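Local coordinates for protein methyltransferase FkbM (PDB 2PY6) that probably acts as a methyltransferase of the FkbM family, at residues A[33-36]-A[42-45]; A[36-41]-A[147-152]; A[67-72]-A[92-97]; A[165-170]-A[192-197]; A[187-192]-A[206-211]. All blocks are in the same frame, centred on the assembly; numbering follows the deposited sequence.

The five contacts follow the N-terminal half of the chain, ahead of the seven-stranded sheet of the probable methyltransferase fold. Interactions 1 and 2 share Phe36 and helix 40-49, their centres about 5 Å apart, and touch. Interaction 3 is nested in the loop that interaction 2 closes, about 20 Å from it between centres, and belongs to the six-stranded sheet. Interactions 4 and 5 both use helix 184-199 and share Ala192, with centres about 14 Å apart. A weak hydrogen bond from Arg148 of interaction 2 to His197 O of interaction 4 links the N-terminal alpha/beta region to the helices that follow it.

Interaction 1. Residues A[33-36]-A[42-45]; sequences DPMF and VREV
Asp33 and Arg43 meet in an end-on salt bridge that spans a type I beta turn, Asp33 to Phe36, and the first turns of helix 40-49. Both terminal nitrogens of Arg43 converge on one oxygen: NH1 lies 3.0 Å from Asp33 OD2 and NH2 3.3 Å from the same OD2, the NH1 bond being the straighter at 150°. The carboxylate is turned 53° from the guanidinium plane, yet OD2 stays near that plane. Met35, a selenomethionine, covers one guanidinium face, its CB 3.3 Å from Arg43 CZ, while its methyl CE rests against Arg43 CG. A bend at chi3 (65°) swings the end of the arginine beneath that CB. Further out, the turn is closed by the backbone bond from Phe36 N to Asp33 O. An Asx turn steadies the carboxylate, with Asp33 OD1 accepting from Met35 N at 3.0 Å. In the guanidinium plane, a water accepts from Arg43 NH1 at 2.7 Å.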
# COMPACT_ATOMS: atom_id res chain seq x y z
N ASP A 33 34.54 -32.32 -9.64
CA ASP A 33 33.16 -32.48 -10.09
C ASP A 33 32.54 -31.12 -10.35
O ASP A 33 32.13 -30.44 -9.39
CB ASP A 33 32.35 -33.22 -9.02
CG ASP A 33 30.91 -33.52 -9.44
OD1 ASP A 33 30.50 -33.24 -10.59
OD2 ASP A 33 30.20 -34.08 -8.59
N PRO A 34 32.41 -30.71 -11.63
CA PRO A 34 31.79 -29.43 -11.92
C PRO A 34 30.31 -29.32 -11.53
O PRO A 34 29.78 -28.22 -11.38
CB PRO A 34 32.01 -29.27 -13.42
CG PRO A 34 32.32 -30.51 -13.93
CD PRO A 34 32.85 -31.38 -12.86
N MSE A 35 29.65 -30.46 -11.32
CA MSE A 35 28.26 -30.48 -10.88
C MSE A 35 28.15 -30.53 -9.34
O MSE A 35 27.05 -30.66 -8.80
CB MSE A 35 27.55 -31.68 -11.54
CG MSE A 35 27.53 -31.61 -13.06
SE MSE A 35 26.53 -30.02 -13.62
CE MSE A 35 24.68 -30.70 -13.39
N PHE A 36 29.28 -30.37 -8.64
CA PHE A 36 29.28 -30.32 -7.20
C PHE A 36 28.31 -29.26 -6.76
O PHE A 36 28.29 -28.16 -7.32
CB PHE A 36 30.65 -29.95 -6.62
CG PHE A 36 30.60 -29.69 -5.11
CD1 PHE A 36 30.43 -30.75 -4.20
CD2 PHE A 36 30.72 -28.42 -4.60
CE1 PHE A 36 30.39 -30.54 -2.85
CE2 PHE A 36 30.70 -28.20 -3.26
CZ PHE A 36 30.52 -29.26 -2.36
N VAL A 42 18.25 -33.32 -10.03
CA VAL A 42 18.40 -32.41 -11.17
C VAL A 42 19.53 -32.90 -12.06
O VAL A 42 19.40 -32.86 -13.29
CB VAL A 42 18.69 -30.99 -10.73
CG1 VAL A 42 18.96 -30.10 -11.95
CG2 VAL A 42 17.55 -30.44 -9.88
N ARG A 43 20.65 -33.31 -11.46
CA ARG A 43 21.77 -33.82 -12.27
C ARG A 43 21.33 -34.97 -13.15
O ARG A 43 21.75 -35.04 -14.31
CB ARG A 43 22.91 -34.31 -11.39
CG ARG A 43 23.58 -33.23 -10.62
CD ARG A 43 24.63 -33.71 -9.71
NE ARG A 43 25.73 -34.31 -10.44
CZ ARG A 43 26.95 -34.48 -9.94
NH1 ARG A 43 27.25 -34.07 -8.73
NH2 ARG A 43 27.89 -35.06 -10.67
N GLU A 44 20.52 -35.87 -12.60
CA GLU A 44 20.08 -37.02 -13.39
C GLU A 44 19.14 -36.62 -14.53
O GLU A 44 19.17 -37.23 -15.58
CB GLU A 44 19.53 -38.17 -12.53
CG GLU A 44 18.09 -38.11 -12.07
CD GLU A 44 17.65 -39.43 -11.42
OE1 GLU A 44 18.46 -40.01 -10.64
OE2 GLU A 44 16.52 -39.90 -11.72
N VAL A 45 18.32 -35.59 -14.34
CA VAL A 45 17.49 -35.09 -15.44
C VAL A 45 18.39 -34.47 -16.53
O VAL A 45 18.29 -34.85 -17.73
CB VAL A 45 16.42 -34.07 -14.99
CG1 VAL A 45 15.70 -33.50 -16.20
CG2 VAL A 45 15.41 -34.72 -14.07
O HOH W 1 25.80 -33.10 -6.66

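Interaction 2. Residues A[36-41]-A[147-152]; sequences FGIPAN and VRAFGL
Arg148 and Phe36 make the polar half of this contact, where the end of helix 143-149 meets the loop leading into helix 40-49. Arg148 NH1 donates to Phe36 O at 2.9 Å with an N-H...O angle of 156°. The oxygen sits at the edge of the guanidinium, near its plane, whereas the donor stands above the carbonyl plane, 38° out of it. An extended start to the arginine, with CG opposite the backbone N (chi1 -180°), carries the chain away from its helix, and a bend at chi3 turns the head alongside the Phe36 ring. There CD2 of Phe36 comes 4.1 Å from Arg148 NH1.

The apolar half belongs to Ile38. Its CG2 touches Ala149 CB at 3.7 Å, and its other branch ends in CD1, which lies 3.8 Å from the same Ala149 CB and 3.9 Å from Arg148 CB. Ile38 thus straddles the alanine methyl and reaches the aliphatic root of the arginine. Leu141 of strand 140-142 also packs on Ile38.

Around the guanidinium, NE forms a salt bridge with Asp162 and NH1 gives a second hydrogen bond to Leu198 O. With a carboxylate and main-chain carbonyls around it, this buried arginine is probably held as a cation and fixed in rotation, tying its helix to the Phe36 loop, to Asp162 and to the end of helix 184-199.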
# COMPACT_ATOMS: atom_id res chain seq x y z
N PHE A 36 29.28 -30.37 -8.64
CA PHE A 36 29.28 -30.32 -7.20
C PHE A 36 28.31 -29.26 -6.76
O PHE A 36 28.29 -28.16 -7.32
CB PHE A 36 30.65 -29.95 -6.62
CG PHE A 36 30.60 -29.69 -5.11
CD1 PHE A 36 30.43 -30.75 -4.20
CD2 PHE A 36 30.72 -28.42 -4.60
CE1 PHE A 36 30.39 -30.54 -2.85
CE2 PHE A 36 30.70 -28.20 -3.26
CZ PHE A 36 30.52 -29.26 -2.36
N GLY A 37 27.49 -29.57 -5.78
CA GLY A 37 26.53 -28.57 -5.31
C GLY A 37 25.19 -28.58 -6.04
O GLY A 37 24.26 -27.82 -5.65
N ILE A 38 25.06 -29.39 -7.09
CA ILE A 38 23.82 -29.50 -7.82
C ILE A 38 23.01 -30.70 -7.25
O ILE A 38 23.56 -31.77 -7.08
CB ILE A 38 24.06 -29.64 -9.34
CG1 ILE A 38 24.94 -28.47 -9.84
CG2 ILE A 38 22.74 -29.71 -10.11
CD1 ILE A 38 24.40 -27.07 -9.49
N PRO A 39 21.72 -30.50 -6.92
CA PRO A 39 20.93 -31.63 -6.40
C PRO A 39 20.91 -32.83 -7.33
O PRO A 39 20.74 -32.66 -8.53
CB PRO A 39 19.53 -31.03 -6.24
CG PRO A 39 19.75 -29.57 -6.14
CD PRO A 39 20.93 -29.26 -6.99
N ALA A 40 21.12 -34.01 -6.77
CA ALA A 40 21.21 -35.27 -7.52
C ALA A 40 20.07 -35.50 -8.50
O ALA A 40 20.30 -35.97 -9.61
CB ALA A 40 21.27 -36.46 -6.53
N ASN A 41 18.84 -35.19 -8.10
CA ASN A 41 17.68 -35.42 -8.95
C ASN A 41 17.69 -34.52 -10.18
O ASN A 41 17.22 -34.93 -11.26
CB ASN A 41 16.36 -35.34 -8.16
CG ASN A 41 16.14 -34.00 -7.46
OD1 ASN A 41 17.04 -33.14 -7.37
ND2 ASN A 41 14.93 -33.83 -6.92
N VAL A 147 22.91 -21.61 -12.72
CA VAL A 147 24.09 -21.14 -13.48
C VAL A 147 25.13 -22.26 -13.64
O VAL A 147 25.63 -22.48 -14.72
CB VAL A 147 24.71 -19.88 -12.87
CG1 VAL A 147 26.04 -19.54 -13.53
CG2 VAL A 147 23.74 -18.71 -13.00
N ARG A 148 25.39 -23.00 -12.56
CA ARG A 148 26.36 -24.07 -12.58
C ARG A 148 25.87 -25.32 -13.30
O ARG A 148 26.62 -25.92 -14.06
CB ARG A 148 26.77 -24.43 -11.15
CG ARG A 148 27.83 -25.57 -11.06
CD ARG A 148 28.28 -25.75 -9.61
NE ARG A 148 29.09 -24.63 -9.17
CZ ARG A 148 29.53 -24.48 -7.92
NH1 ARG A 148 29.27 -25.40 -7.01
NH2 ARG A 148 30.28 -23.43 -7.60
N ALA A 149 24.61 -25.69 -13.08
CA ALA A 149 24.06 -26.94 -13.64
C ALA A 149 23.88 -26.92 -15.14
O ALA A 149 23.95 -27.95 -15.78
CB ALA A 149 22.74 -27.31 -12.95
N PHE A 150 23.61 -25.74 -15.69
CA PHE A 150 23.40 -25.54 -17.11
C PHE A 150 24.59 -24.95 -17.84
O PHE A 150 24.47 -24.65 -19.00
CB PHE A 150 22.14 -24.68 -17.32
CG PHE A 150 20.86 -25.41 -16.98
CD1 PHE A 150 20.46 -26.50 -17.72
CD2 PHE A 150 20.09 -25.03 -15.88
CE1 PHE A 150 19.31 -27.19 -17.42
CE2 PHE A 150 18.95 -25.73 -15.55
CZ PHE A 150 18.56 -26.81 -16.32
N GLY A 151 25.73 -24.81 -17.15
CA GLY A 151 26.97 -24.29 -17.72
C GLY A 151 26.84 -22.89 -18.29
O GLY A 151 27.25 -22.63 -19.42
N LEU A 152 26.25 -21.98 -17.52
CA LEU A 152 26.02 -20.60 -17.98
C LEU A 152 27.09 -19.61 -17.52
O LEU A 152 26.93 -18.41 -17.66
CB LEU A 152 24.64 -20.14 -17.53
CG LEU A 152 23.44 -20.90 -18.10
CD1 LEU A 152 22.16 -20.46 -17.41
CD2 LEU A 152 23.36 -20.73 -19.60

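Interaction 3. Residues A[67-72]-A[92-97]; sequences LMNVRH and LYYGLP
Tyr94 meets Met68 and Asn69 with its ring, which also packs against its neighbour in sequence: Tyr94 CD2 lies over the centre of one face of the Tyr93 ring, 3.7 Å above it, while Tyr93 CE2 stands in the plane of Tyr94, at its edge. The Asn69 amide is turned almost perpendicular to the Tyr94 ring, 88° between planes, and its OD1 comes 3.7 Å from Tyr94 CE1.

Met68, a selenomethionine, gives the larger share of what segment 67-72 contributes. Its CB approaches the root of the tyrosine obliquely, 3.6 Å from Tyr94 CG, and its CG follows along Tyr94 CB. From there the chain folds at chi2 (-50°) and again at chi3, so that the methyl CE turns toward the other side of the hairpin and meets Leu96 tip to tip, CE 4.0 Å from Leu96 CG. The selenium itself lies 4.1 Å from Leu96 CD1. Val78 of strand 77-82 packs on both Met68 and Leu96 and continues this apolar patch.

Tyr94 and Gly95 occupy the corners of a type I' turn, closed by Leu96 N to Tyr93 O at 2.9 Å and by Tyr93 N to Leu96 O at 2.8 Å. This is a tight two-residue beta hairpin at the edge of the six-stranded mixed sheet, packed against the end of helix 64-68.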
# COMPACT_ATOMS: atom_id res chain seq x y z
N LEU A 67 18.27 -15.34 -16.18
CA LEU A 67 18.26 -16.56 -17.02
C LEU A 67 17.66 -16.29 -18.41
O LEU A 67 18.14 -16.84 -19.42
CB LEU A 67 17.48 -17.71 -16.35
CG LEU A 67 17.19 -18.93 -17.26
CD1 LEU A 67 18.50 -19.60 -17.74
CD2 LEU A 67 16.28 -19.96 -16.63
N MSE A 68 16.60 -15.48 -18.45
CA MSE A 68 15.92 -15.12 -19.72
C MSE A 68 16.74 -14.16 -20.63
O MSE A 68 16.70 -14.30 -21.86
CB MSE A 68 14.51 -14.57 -19.44
CG MSE A 68 13.62 -15.56 -18.64
SE MSE A 68 13.56 -17.42 -19.34
CE MSE A 68 12.73 -17.08 -21.05
N ASN A 69 17.50 -13.23 -20.03
CA ASN A 69 18.36 -12.31 -20.79
C ASN A 69 19.72 -12.92 -21.18
O ASN A 69 20.52 -12.26 -21.85
CB ASN A 69 18.60 -11.01 -20.00
CG ASN A 69 17.33 -10.18 -19.83
OD1 ASN A 69 16.43 -10.22 -20.67
ND2 ASN A 69 17.28 -9.41 -18.75
N VAL A 70 19.96 -14.16 -20.75
CA VAL A 70 21.22 -14.89 -20.99
C VAL A 70 21.65 -14.81 -22.44
O VAL A 70 20.82 -14.93 -23.36
CB VAL A 70 21.10 -16.40 -20.56
CG1 VAL A 70 20.31 -17.24 -21.59
CG2 VAL A 70 22.46 -17.01 -20.35
N ARG A 71 22.95 -14.58 -22.63
CA ARG A 71 23.56 -14.48 -23.95
C ARG A 71 23.62 -15.88 -24.58
O ARG A 71 23.98 -16.86 -23.92
CB ARG A 71 24.97 -13.87 -23.84
N HIS A 72 23.22 -15.93 -25.86
CA HIS A 72 23.18 -17.16 -26.68
C HIS A 72 22.01 -18.08 -26.32
O HIS A 72 21.32 -17.85 -25.33
CB HIS A 72 24.52 -17.91 -26.68
CG HIS A 72 25.70 -17.04 -26.99
ND1 HIS A 72 26.76 -16.88 -26.12
CD2 HIS A 72 25.96 -16.24 -28.06
CE1 HIS A 72 27.63 -16.03 -26.65
NE2 HIS A 72 27.17 -15.63 -27.82
N LEU A 92 2.79 -11.99 -20.20
CA LEU A 92 3.84 -12.99 -20.35
C LEU A 92 5.04 -12.55 -19.52
O LEU A 92 5.20 -11.37 -19.23
CB LEU A 92 4.22 -13.15 -21.83
CG LEU A 92 3.08 -13.58 -22.78
CD1 LEU A 92 3.58 -13.65 -24.21
CD2 LEU A 92 2.42 -14.90 -22.39
N TYR A 93 5.85 -13.51 -19.09
CA TYR A 93 7.06 -13.20 -18.35
C TYR A 93 8.23 -13.61 -19.25
O TYR A 93 8.55 -14.79 -19.36
CB TYR A 93 7.08 -13.93 -17.02
CG TYR A 93 8.28 -13.59 -16.15
CD1 TYR A 93 8.39 -12.37 -15.53
CD2 TYR A 93 9.31 -14.51 -15.97
CE1 TYR A 93 9.49 -12.05 -14.73
CE2 TYR A 93 10.42 -14.20 -15.17
CZ TYR A 93 10.50 -12.98 -14.55
OH TYR A 93 11.61 -12.67 -13.76
N TYR A 94 8.84 -12.63 -19.92
CA TYR A 94 9.90 -12.86 -20.93
C TYR A 94 9.39 -13.87 -21.97
O TYR A 94 10.06 -14.86 -22.27
CB TYR A 94 11.25 -13.28 -20.29
CG TYR A 94 11.82 -12.16 -19.47
CD1 TYR A 94 12.47 -11.08 -20.08
CD2 TYR A 94 11.67 -12.14 -18.09
CE1 TYR A 94 12.98 -10.01 -19.31
CE2 TYR A 94 12.18 -11.09 -17.32
CZ TYR A 94 12.82 -10.03 -17.93
OH TYR A 94 13.29 -8.99 -17.17
N GLY A 95 8.18 -13.61 -22.47
CA GLY A 95 7.54 -14.48 -23.45
C GLY A 95 6.91 -15.73 -22.88
O GLY A 95 6.27 -16.48 -23.61
N LEU A 96 7.06 -15.97 -21.58
CA LEU A 96 6.52 -17.18 -20.98
C LEU A 96 5.09 -17.00 -20.42
O LEU A 96 4.78 -15.98 -19.83
CB LEU A 96 7.41 -17.64 -19.82
CG LEU A 96 8.92 -17.86 -20.00
CD1 LEU A 96 9.59 -17.98 -18.61
CD2 LEU A 96 9.20 -19.05 -20.88
N PRO A 97 4.25 -18.04 -20.52
CA PRO A 97 2.97 -17.92 -19.84
C PRO A 97 3.16 -17.85 -18.32
O PRO A 97 4.13 -18.40 -17.80
CB PRO A 97 2.21 -19.18 -20.28
CG PRO A 97 3.23 -20.11 -20.80
CD PRO A 97 4.38 -19.30 -21.28

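Interaction 4. Residues A[165-170]-A[192-197]; sequences ADIVRN and AVLNFH. With EDO (1,2-ethanediol), chain C; EDO (1,2-ethanediol), chain F.
His197, which faces Ile167 across the contact, holds a 1,2-ethanediol on its ring nitrogen ND1, probably left from crystallisation. The diol oxygen O2 lies in the imidazole plane, 2.5 Å from His197 ND1, in a nearly straight hydrogen bond (170°) whose donor could be either partner. A second, weak bond runs from O1 of the same diol to His197 O, so one small molecule bridges the side chain and backbone of a single residue.

Ile167 carries the contact between the helices. Its CD1 reaches Leu194 CD2 at 4.2 Å and lies 4.0 Å from Leu194 O. The same methyl is modelled too close to His197 CB, so its exact placing beside the histidine is doubtful. With CG1 opposite the carbonyl carbon (chi1 -65°) and the chain extended at chi2, the isoleucine sends this one methyl outward into the facing helix.

The contact is a buried helix-to-helix packing of 164-169 on 184-199, among the helices between the two large sheets. Phe196 CD2 lies over one face of the imidazole, and Trp163 stacks with the same ring. On the outer side of helix 164-169, Arg169 NH2 forms a salt bridge to Asp166 OD1 at 2.9 Å whose hydrogen bond is bent and weak (122°), and Arg169 NH1 donates to O2 of another ethanediol at 2.7 Å.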
# COMPACT_ATOMS: atom_id res chain seq x y z
N ALA A 165 35.10 -21.92 -9.46
CA ALA A 165 36.39 -22.27 -10.07
C ALA A 165 37.53 -21.30 -9.73
O ALA A 165 38.64 -21.73 -9.54
CB ALA A 165 36.24 -22.35 -11.56
N ASP A 166 37.22 -20.01 -9.71
CA ASP A 166 38.17 -18.95 -9.31
C ASP A 166 38.66 -19.18 -7.90
O ASP A 166 39.85 -19.01 -7.61
CB ASP A 166 37.48 -17.57 -9.31
CG ASP A 166 37.32 -16.99 -10.70
OD1 ASP A 166 37.69 -17.69 -11.67
OD2 ASP A 166 36.84 -15.83 -10.83
N ILE A 167 37.73 -19.54 -7.02
CA ILE A 167 38.09 -19.80 -5.61
C ILE A 167 38.98 -21.02 -5.49
O ILE A 167 39.96 -20.99 -4.74
CB ILE A 167 36.85 -19.93 -4.69
CG1 ILE A 167 36.14 -18.57 -4.64
CG2 ILE A 167 37.29 -20.31 -3.29
CD1 ILE A 167 34.76 -18.64 -4.17
N VAL A 168 38.67 -22.06 -6.27
CA VAL A 168 39.44 -23.30 -6.26
C VAL A 168 40.89 -23.07 -6.72
O VAL A 168 41.78 -23.79 -6.29
CB VAL A 168 38.74 -24.40 -7.12
CG1 VAL A 168 39.62 -25.65 -7.31
CG2 VAL A 168 37.39 -24.79 -6.53
N ARG A 169 41.12 -22.08 -7.58
CA ARG A 169 42.47 -21.74 -8.08
C ARG A 169 43.32 -20.94 -7.10
O ARG A 169 44.53 -20.85 -7.30
CB ARG A 169 42.42 -20.92 -9.39
CG ARG A 169 42.45 -21.76 -10.66
CD ARG A 169 42.59 -20.89 -11.98
NE ARG A 169 41.39 -20.11 -12.25
CZ ARG A 169 40.23 -20.63 -12.69
NH1 ARG A 169 40.09 -21.95 -12.89
NH2 ARG A 169 39.19 -19.83 -12.90
N ASN A 170 42.69 -20.38 -6.07
CA ASN A 170 43.34 -19.51 -5.12
C ASN A 170 43.23 -19.93 -3.66
O ASN A 170 43.28 -19.08 -2.76
CB ASN A 170 42.75 -18.13 -5.31
CG ASN A 170 43.11 -17.52 -6.66
OD1 ASN A 170 42.24 -17.36 -7.52
ND2 ASN A 170 44.37 -17.21 -6.85
N ALA A 192 32.57 -18.37 5.24
CA ALA A 192 31.14 -18.45 4.89
C ALA A 192 30.90 -17.93 3.45
O ALA A 192 30.20 -18.55 2.64
CB ALA A 192 30.30 -17.69 5.93
N VAL A 193 31.52 -16.81 3.10
CA VAL A 193 31.38 -16.26 1.74
C VAL A 193 31.97 -17.18 0.66
O VAL A 193 31.38 -17.38 -0.39
CB VAL A 193 32.02 -14.87 1.66
CG1 VAL A 193 32.12 -14.36 0.18
CG2 VAL A 193 31.26 -13.90 2.56
N LEU A 194 33.15 -17.71 0.92
CA LEU A 194 33.82 -18.61 0.00
C LEU A 194 33.04 -19.92 -0.09
O LEU A 194 32.94 -20.50 -1.16
CB LEU A 194 35.24 -18.87 0.45
CG LEU A 194 36.16 -17.65 0.60
CD1 LEU A 194 37.52 -18.13 1.10
CD2 LEU A 194 36.33 -16.81 -0.68
N ASN A 195 32.48 -20.39 1.02
CA ASN A 195 31.65 -21.59 0.98
C ASN A 195 30.38 -21.35 0.17
O ASN A 195 29.99 -22.22 -0.59
CB ASN A 195 31.34 -22.13 2.37
CG ASN A 195 32.57 -22.74 3.03
OD1 ASN A 195 33.54 -23.01 2.36
ND2 ASN A 195 32.53 -22.90 4.33
N PHE A 196 29.75 -20.17 0.28
CA PHE A 196 28.60 -19.90 -0.59
C PHE A 196 28.92 -20.08 -2.11
O PHE A 196 28.19 -20.75 -2.84
CB PHE A 196 28.06 -18.50 -0.37
CG PHE A 196 27.16 -18.03 -1.48
CD1 PHE A 196 25.92 -18.58 -1.65
CD2 PHE A 196 27.60 -17.06 -2.38
CE1 PHE A 196 25.10 -18.13 -2.68
CE2 PHE A 196 26.80 -16.62 -3.41
CZ PHE A 196 25.54 -17.14 -3.55
N HIS A 197 30.00 -19.45 -2.56
CA HIS A 197 30.47 -19.56 -3.93
C HIS A 197 30.86 -20.99 -4.31
O HIS A 197 30.58 -21.43 -5.41
CB HIS A 197 31.63 -18.58 -4.21
CG HIS A 197 31.27 -17.13 -4.07
ND1 HIS A 197 30.39 -16.49 -4.92
CD2 HIS A 197 31.67 -16.20 -3.17
CE1 HIS A 197 30.24 -15.24 -4.53
NE2 HIS A 197 31.00 -15.03 -3.47
C1 EDO C . 28.52 -19.84 -7.20
O1 EDO C . 27.69 -20.59 -6.35
C2 EDO C . 28.26 -18.35 -7.04
O2 EDO C . 29.50 -17.63 -6.96
C1 EDO F . 41.09 -26.76 -13.11
O1 EDO F . 40.64 -27.51 -14.24
C2 EDO F . 41.97 -25.54 -13.38
O2 EDO F . 41.22 -24.36 -13.09

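Interaction 5. Residues A[187-192]-A[206-211]; sequences VQTLYA and HEVERP
Val208 overlaps three side chains on one side of helix 184-199, where two consecutive helices, 184-199 and 203-208, joined by a short connection, pack on each other. Its two methyls straddle Ala192: CG1 and CG2 each lie 3.7 Å from Ala192 CB. CG1 also touches the amide end of Gln188, 3.8 Å from OE1, while Val208 CB faces Thr189 OG1 at 3.8 Å. With CG1 opposite its carbonyl carbon (chi1 -60°), the valine turns both branches toward the facing helix. Gln188 reaches across in an extended chain, and its NE2 donates to Pro16 O of its own chain and to Gly220 O of a neighbouring subunit.

The polar part of the contact runs through water. One molecule donates both to Thr189 OG1, at 2.8 Å, and to Val208 O, at 2.9 Å, linking the threonine side chain to the main chain of the 206-211 segment. Thr189 OG1 is also bonded to Tyr185 O, and the Tyr185 hydroxyl bonds to Val208 O.

Segment 206-211 also lies at a subunit interface, where Arg210 binds His206 O and Glu209 O of a neighbouring subunit and the same bonds are returned. Within the segment, His206 ND1 donates to Glu209 OE1 at 2.7 Å, meeting that oxygen nearly end-on to its C-O bond.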
# COMPACT_ATOMS: atom_id res chain seq x y z
N VAL A 187 37.11 -14.18 10.22
CA VAL A 187 37.53 -15.46 9.64
C VAL A 187 36.27 -16.28 9.33
O VAL A 187 36.10 -16.80 8.23
CB VAL A 187 38.48 -16.23 10.58
CG1 VAL A 187 38.76 -17.61 10.02
CG2 VAL A 187 39.79 -15.46 10.77
N GLN A 188 35.36 -16.39 10.28
CA GLN A 188 34.14 -17.14 9.99
C GLN A 188 33.41 -16.54 8.77
O GLN A 188 32.92 -17.26 7.88
CB GLN A 188 33.23 -17.19 11.20
CG GLN A 188 32.17 -18.34 11.12
CD GLN A 188 31.07 -18.17 12.15
OE1 GLN A 188 30.72 -17.04 12.54
NE2 GLN A 188 30.53 -19.30 12.61
N THR A 189 33.35 -15.22 8.72
CA THR A 189 32.70 -14.53 7.60
C THR A 189 33.41 -14.86 6.29
O THR A 189 32.74 -15.19 5.30
CB THR A 189 32.67 -13.04 7.85
OG1 THR A 189 31.88 -12.77 9.02
CG2 THR A 189 32.10 -12.30 6.65
N LEU A 190 34.75 -14.78 6.28
CA LEU A 190 35.48 -15.10 5.06
C LEU A 190 35.11 -16.47 4.54
O LEU A 190 34.75 -16.63 3.39
CB LEU A 190 37.00 -15.05 5.26
CG LEU A 190 37.85 -15.45 4.03
CD1 LEU A 190 37.60 -14.46 2.87
CD2 LEU A 190 39.33 -15.57 4.32
N TYR A 191 35.25 -17.48 5.41
CA TYR A 191 34.95 -18.85 5.02
C TYR A 191 33.50 -19.08 4.60
O TYR A 191 33.25 -19.82 3.66
CB TYR A 191 35.40 -19.84 6.08
CG TYR A 191 36.92 -20.00 6.18
CD1 TYR A 191 37.68 -20.36 5.08
CD2 TYR A 191 37.57 -19.85 7.38
CE1 TYR A 191 39.05 -20.52 5.17
CE2 TYR A 191 38.93 -20.00 7.49
CZ TYR A 191 39.67 -20.35 6.39
OH TYR A 191 41.05 -20.51 6.51
N ALA A 192 32.57 -18.37 5.24
CA ALA A 192 31.14 -18.45 4.89
C ALA A 192 30.90 -17.93 3.45
O ALA A 192 30.20 -18.55 2.64
CB ALA A 192 30.30 -17.69 5.93
N HIS A 206 23.82 -16.53 5.57
CA HIS A 206 22.90 -16.33 6.66
C HIS A 206 23.49 -16.57 8.04
O HIS A 206 23.07 -15.91 8.98
CB HIS A 206 21.60 -17.12 6.46
CG HIS A 206 20.91 -16.85 5.17
ND1 HIS A 206 20.83 -15.59 4.62
CD2 HIS A 206 20.21 -17.66 4.34
CE1 HIS A 206 20.14 -15.64 3.50
NE2 HIS A 206 19.74 -16.89 3.31
N GLU A 207 24.47 -17.45 8.15
CA GLU A 207 25.10 -17.75 9.43
C GLU A 207 25.92 -16.59 9.97
O GLU A 207 26.13 -16.49 11.17
CB GLU A 207 26.07 -18.97 9.31
CG GLU A 207 25.44 -20.30 9.07
CD GLU A 207 24.68 -20.92 10.25
OE1 GLU A 207 24.56 -20.36 11.37
OE2 GLU A 207 24.17 -22.01 10.03
N VAL A 208 26.40 -15.74 9.09
CA VAL A 208 27.28 -14.64 9.48
C VAL A 208 26.77 -13.20 9.21
O VAL A 208 27.30 -12.26 9.75
CB VAL A 208 28.67 -14.78 8.78
CG1 VAL A 208 29.34 -16.09 9.17
CG2 VAL A 208 28.56 -14.65 7.23
N GLU A 209 25.76 -13.07 8.36
CA GLU A 209 25.28 -11.77 7.93
C GLU A 209 24.86 -10.82 9.06
O GLU A 209 24.36 -11.23 10.10
CB GLU A 209 24.10 -11.93 6.97
CG GLU A 209 22.75 -12.17 7.66
CD GLU A 209 21.57 -12.34 6.71
OE1 GLU A 209 21.42 -13.42 6.20
OE2 GLU A 209 20.78 -11.40 6.50
N ARG A 210 25.05 -9.54 8.80
CA ARG A 210 24.63 -8.47 9.67
C ARG A 210 23.65 -7.65 8.86
O ARG A 210 23.58 -7.83 7.63
CB ARG A 210 25.86 -7.69 10.13
CG ARG A 210 26.83 -8.65 10.87
CD ARG A 210 27.53 -8.12 12.08
NE ARG A 210 26.65 -7.24 12.84
CZ ARG A 210 26.86 -5.96 13.06
NH1 ARG A 210 28.03 -5.37 12.76
NH2 ARG A 210 25.93 -5.25 13.68
N PRO A 211 22.82 -6.82 9.51
CA PRO A 211 21.89 -6.01 8.73
C PRO A 211 22.56 -4.99 7.81
O PRO A 211 23.70 -4.52 8.06
CB PRO A 211 21.10 -5.26 9.81
CG PRO A 211 21.26 -6.05 11.04
CD PRO A 211 22.66 -6.58 10.95
O HOH W 2 29.72 -11.02 8.61